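Local structure of citryl-spermidine/3,4-dihydroxybenzoyl-citryl-spermidine:spermidine ligase (Bacillus anthracis, 3TO3) at residues I56-Y68 with V100-N112. The protein catalyses the ATP-dependent condensation of spermidine with citryl-spermidine intermediates in the biosynthesis of the siderophore petrobactin. Sequence-based numbering, arbitrary orientation.
Sequences IQGLDEDNKSVTY and VAQFLEEVFRVVN
Over one face of the Y68 ring stands the edge of F103, a T-shaped pair with planes at 83° and F103 CD1 3.6 Å from Y68 CD1. V107 CG2 lies over one face of the F103 ring, offset toward its rim, and meets I56 CG2 at 3.7 Å. D60 C and E61 CA lie over one R109 guanidinium face, with E106 CG at its edge. At the Y68 ring edge the hydroxyl donates to E106, OH to OE1 2.5 Å, on the anti side but well out of the carboxylate plane, which is turned 56° from the ring. E106 OE1 also forms a salt bridge with R89 of strand 88-90, while OE2 takes Q102 NE2 from above that plane at 3.0 Å, so three groups fix the buried acid. Helix 100-110 lies across the hairpin of strands 52-59 and 65-74 of an antiparallel sheet, almost perpendicular to strand 56-59 (92°). The side-chain-free G58 lets the backbones close in, its CA 3.2 Å from E106 O, and L59 N donates a hydrogen bond to that oxygen at 3.1 Å. Extended from CG to NE, R109 carries its guanidinium to the start of the type I turn D60-N63, and NH1 donates to L59 O at 3.0 Å.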
# COMPACT_ATOMS: atom_id res chain seq x y z
N ILE B 56 2.12 -24.80 -23.19
CA ILE B 56 1.75 -23.39 -23.14
C ILE B 56 2.83 -22.51 -23.74
O ILE B 56 3.99 -22.58 -23.35
CB ILE B 56 1.49 -22.93 -21.68
CG1 ILE B 56 0.42 -23.78 -21.01
CG2 ILE B 56 1.09 -21.46 -21.61
CD1 ILE B 56 0.52 -23.73 -19.48
N GLN B 57 2.43 -21.66 -24.67
CA GLN B 57 3.35 -20.75 -25.37
C GLN B 57 3.73 -19.53 -24.53
O GLN B 57 2.91 -18.97 -23.82
CB GLN B 57 2.69 -20.25 -26.65
CG GLN B 57 2.46 -21.31 -27.71
CD GLN B 57 3.76 -21.91 -28.21
OE1 GLN B 57 4.77 -21.20 -28.37
NE2 GLN B 57 3.76 -23.22 -28.46
N GLY B 58 4.97 -19.08 -24.66
CA GLY B 58 5.37 -17.79 -24.12
C GLY B 58 6.50 -17.17 -24.93
O GLY B 58 6.94 -17.74 -25.94
N LEU B 59 6.96 -15.99 -24.51
CA LEU B 59 8.11 -15.33 -25.12
C LEU B 59 8.96 -14.75 -24.01
O LEU B 59 8.42 -14.18 -23.06
CB LEU B 59 7.66 -14.17 -26.02
CG LEU B 59 7.01 -14.46 -27.36
CD1 LEU B 59 6.56 -13.13 -28.02
CD2 LEU B 59 7.96 -15.22 -28.29
N ASP B 60 10.28 -14.89 -24.10
CA ASP B 60 11.16 -14.31 -23.09
C ASP B 60 11.36 -12.84 -23.37
O ASP B 60 10.79 -12.31 -24.31
CB ASP B 60 12.48 -15.07 -22.95
CG ASP B 60 13.33 -15.03 -24.20
OD1 ASP B 60 13.10 -14.18 -25.09
OD2 ASP B 60 14.27 -15.85 -24.27
N GLU B 61 12.16 -12.17 -22.56
CA GLU B 61 12.31 -10.73 -22.70
C GLU B 61 13.01 -10.31 -24.00
O GLU B 61 12.84 -9.19 -24.48
CB GLU B 61 12.97 -10.12 -21.46
CG GLU B 61 14.07 -10.96 -20.84
CD GLU B 61 14.74 -10.26 -19.67
OE1 GLU B 61 15.74 -10.81 -19.16
OE2 GLU B 61 14.28 -9.17 -19.27
N ASP B 62 13.77 -11.23 -24.59
CA ASP B 62 14.43 -11.04 -25.88
C ASP B 62 13.49 -11.48 -27.00
O ASP B 62 13.88 -11.63 -28.16
CB ASP B 62 15.75 -11.79 -25.95
CG ASP B 62 16.55 -11.66 -24.68
OD1 ASP B 62 16.48 -10.58 -24.05
OD2 ASP B 62 17.24 -12.64 -24.31
N ASN B 63 12.25 -11.78 -26.62
CA ASN B 63 11.22 -12.07 -27.60
C ASN B 63 11.52 -13.37 -28.32
O ASN B 63 11.16 -13.54 -29.49
CB ASN B 63 11.13 -10.91 -28.59
CG ASN B 63 9.77 -10.81 -29.24
OD1 ASN B 63 9.64 -10.97 -30.46
ND2 ASN B 63 8.73 -10.57 -28.43
N LYS B 64 12.17 -14.28 -27.61
CA LYS B 64 12.42 -15.63 -28.12
C LYS B 64 11.40 -16.60 -27.51
O LYS B 64 11.09 -16.54 -26.30
CB LYS B 64 13.87 -16.08 -27.84
CG LYS B 64 14.23 -17.43 -28.45
CD LYS B 64 15.54 -17.99 -27.89
CE LYS B 64 15.56 -19.52 -27.99
NZ LYS B 64 16.80 -20.17 -27.46
N SER B 65 10.88 -17.49 -28.35
CA SER B 65 9.81 -18.35 -27.89
C SER B 65 10.25 -19.30 -26.77
O SER B 65 11.40 -19.74 -26.67
CB SER B 65 9.14 -19.09 -29.06
OG SER B 65 9.86 -20.23 -29.43
N VAL B 66 9.31 -19.58 -25.89
CA VAL B 66 9.54 -20.48 -24.79
C VAL B 66 8.26 -21.29 -24.66
O VAL B 66 7.21 -20.86 -25.12
CB VAL B 66 9.81 -19.68 -23.50
CG1 VAL B 66 8.51 -19.15 -22.93
CG2 VAL B 66 10.51 -20.53 -22.49
N THR B 67 8.35 -22.47 -24.06
CA THR B 67 7.18 -23.32 -23.86
C THR B 67 7.14 -23.83 -22.42
O THR B 67 8.17 -24.25 -21.89
CB THR B 67 7.18 -24.51 -24.86
OG1 THR B 67 6.63 -24.06 -26.10
CG2 THR B 67 6.32 -25.65 -24.37
N TYR B 68 5.96 -23.79 -21.80
CA TYR B 68 5.73 -24.44 -20.51
C TYR B 68 4.94 -25.73 -20.67
O TYR B 68 3.93 -25.75 -21.36
CB TYR B 68 5.02 -23.50 -19.55
CG TYR B 68 5.86 -22.32 -19.18
CD1 TYR B 68 6.71 -22.38 -18.10
CD2 TYR B 68 5.83 -21.14 -19.93
CE1 TYR B 68 7.49 -21.33 -17.76
CE2 TYR B 68 6.62 -20.06 -19.59
CZ TYR B 68 7.44 -20.17 -18.48
OH TYR B 68 8.25 -19.15 -18.06
N VAL B 100 7.07 -17.28 -10.38
CA VAL B 100 5.71 -17.12 -10.81
C VAL B 100 5.63 -15.84 -11.68
O VAL B 100 4.92 -15.81 -12.69
CB VAL B 100 4.71 -17.12 -9.62
CG1 VAL B 100 4.78 -15.83 -8.85
CG2 VAL B 100 3.31 -17.33 -10.11
N ALA B 101 6.39 -14.81 -11.33
CA ALA B 101 6.38 -13.60 -12.14
C ALA B 101 6.83 -13.87 -13.58
O ALA B 101 6.23 -13.36 -14.53
CB ALA B 101 7.24 -12.48 -11.49
N GLN B 102 7.91 -14.64 -13.73
CA GLN B 102 8.44 -14.96 -15.05
C GLN B 102 7.44 -15.79 -15.87
O GLN B 102 7.21 -15.51 -17.07
CB GLN B 102 9.80 -15.69 -14.96
CG GLN B 102 10.56 -15.76 -16.28
CD GLN B 102 11.77 -16.69 -16.24
OE1 GLN B 102 12.16 -17.18 -15.18
NE2 GLN B 102 12.36 -16.93 -17.42
N PHE B 103 6.86 -16.82 -15.23
CA PHE B 103 5.85 -17.61 -15.90
C PHE B 103 4.77 -16.66 -16.43
O PHE B 103 4.48 -16.66 -17.62
CB PHE B 103 5.26 -18.69 -14.96
CG PHE B 103 4.04 -19.38 -15.53
CD1 PHE B 103 4.17 -20.32 -16.54
CD2 PHE B 103 2.76 -19.05 -15.10
CE1 PHE B 103 3.05 -20.94 -17.10
CE2 PHE B 103 1.64 -19.65 -15.66
CZ PHE B 103 1.80 -20.60 -16.66
N LEU B 104 4.20 -15.82 -15.57
CA LEU B 104 3.12 -14.94 -16.03
C LEU B 104 3.59 -13.90 -17.06
O LEU B 104 2.89 -13.62 -18.03
CB LEU B 104 2.39 -14.29 -14.85
CG LEU B 104 1.46 -15.22 -14.06
CD1 LEU B 104 0.72 -14.48 -12.95
CD2 LEU B 104 0.44 -15.84 -14.97
N GLU B 105 4.78 -13.34 -16.87
CA GLU B 105 5.28 -12.38 -17.85
C GLU B 105 5.45 -13.01 -19.24
O GLU B 105 5.09 -12.41 -20.24
CB GLU B 105 6.58 -11.72 -17.39
CG GLU B 105 6.36 -10.59 -16.41
CD GLU B 105 7.57 -10.29 -15.55
OE1 GLU B 105 8.63 -10.94 -15.74
OE2 GLU B 105 7.45 -9.40 -14.67
N GLU B 106 6.01 -14.22 -19.29
CA GLU B 106 6.29 -14.86 -20.57
C GLU B 106 5.00 -15.31 -21.27
O GLU B 106 4.82 -15.10 -22.46
CB GLU B 106 7.30 -16.01 -20.39
CG GLU B 106 8.61 -15.50 -19.77
CD GLU B 106 9.77 -16.49 -19.78
OE1 GLU B 106 9.54 -17.70 -19.65
OE2 GLU B 106 10.94 -16.03 -19.91
N VAL B 107 4.09 -15.89 -20.52
CA VAL B 107 2.81 -16.29 -21.05
C VAL B 107 1.95 -15.12 -21.54
O VAL B 107 1.24 -15.23 -22.52
CB VAL B 107 2.09 -17.14 -19.97
CG1 VAL B 107 0.59 -17.18 -20.19
CG2 VAL B 107 2.69 -18.51 -19.97
N PHE B 108 2.04 -13.98 -20.87
CA PHE B 108 1.27 -12.81 -21.28
C PHE B 108 1.96 -11.85 -22.29
O PHE B 108 1.45 -10.77 -22.59
CB PHE B 108 0.60 -12.12 -20.09
CG PHE B 108 -0.45 -12.99 -19.41
CD1 PHE B 108 -1.56 -13.44 -20.11
CD2 PHE B 108 -0.31 -13.37 -18.09
CE1 PHE B 108 -2.51 -14.26 -19.51
CE2 PHE B 108 -1.28 -14.19 -17.47
CZ PHE B 108 -2.38 -14.64 -18.18
N ARG B 109 3.14 -12.24 -22.77
CA ARG B 109 3.70 -11.56 -23.94
C ARG B 109 2.97 -12.07 -25.19
O ARG B 109 2.87 -11.39 -26.20
CB ARG B 109 5.20 -11.79 -24.06
CG ARG B 109 6.02 -11.08 -23.03
CD ARG B 109 7.47 -10.82 -23.51
NE ARG B 109 8.19 -10.09 -22.47
CZ ARG B 109 8.68 -10.64 -21.36
NH1 ARG B 109 8.56 -11.94 -21.14
NH2 ARG B 109 9.31 -9.88 -20.47
N VAL B 110 2.52 -13.31 -25.13
CA VAL B 110 1.75 -13.92 -26.20
C VAL B 110 0.28 -13.54 -26.13
O VAL B 110 -0.34 -13.24 -27.13
CB VAL B 110 1.92 -15.44 -26.16
CG1 VAL B 110 0.99 -16.11 -27.14
CG2 VAL B 110 3.38 -15.82 -26.42
N VAL B 111 -0.28 -13.55 -24.92
CA VAL B 111 -1.70 -13.32 -24.72
C VAL B 111 -1.92 -11.98 -24.01
O VAL B 111 -1.40 -11.78 -22.94
CB VAL B 111 -2.30 -14.47 -23.86
CG1 VAL B 111 -3.65 -14.07 -23.24
CG2 VAL B 111 -2.43 -15.74 -24.70
N ASN B 112 -2.70 -11.08 -24.59
CA ASN B 112 -2.83 -9.74 -23.99
C ASN B 112 -3.68 -9.60 -22.71
O ASN B 112 -4.81 -10.10 -22.64
CB ASN B 112 -3.28 -8.72 -25.02
CG ASN B 112 -2.65 -7.37 -24.79
OD1 ASN B 112 -3.24 -6.49 -24.15
ND2 ASN B 112 -1.42 -7.20 -25.27
O HOH W 1 -0.08 -18.13 -23.83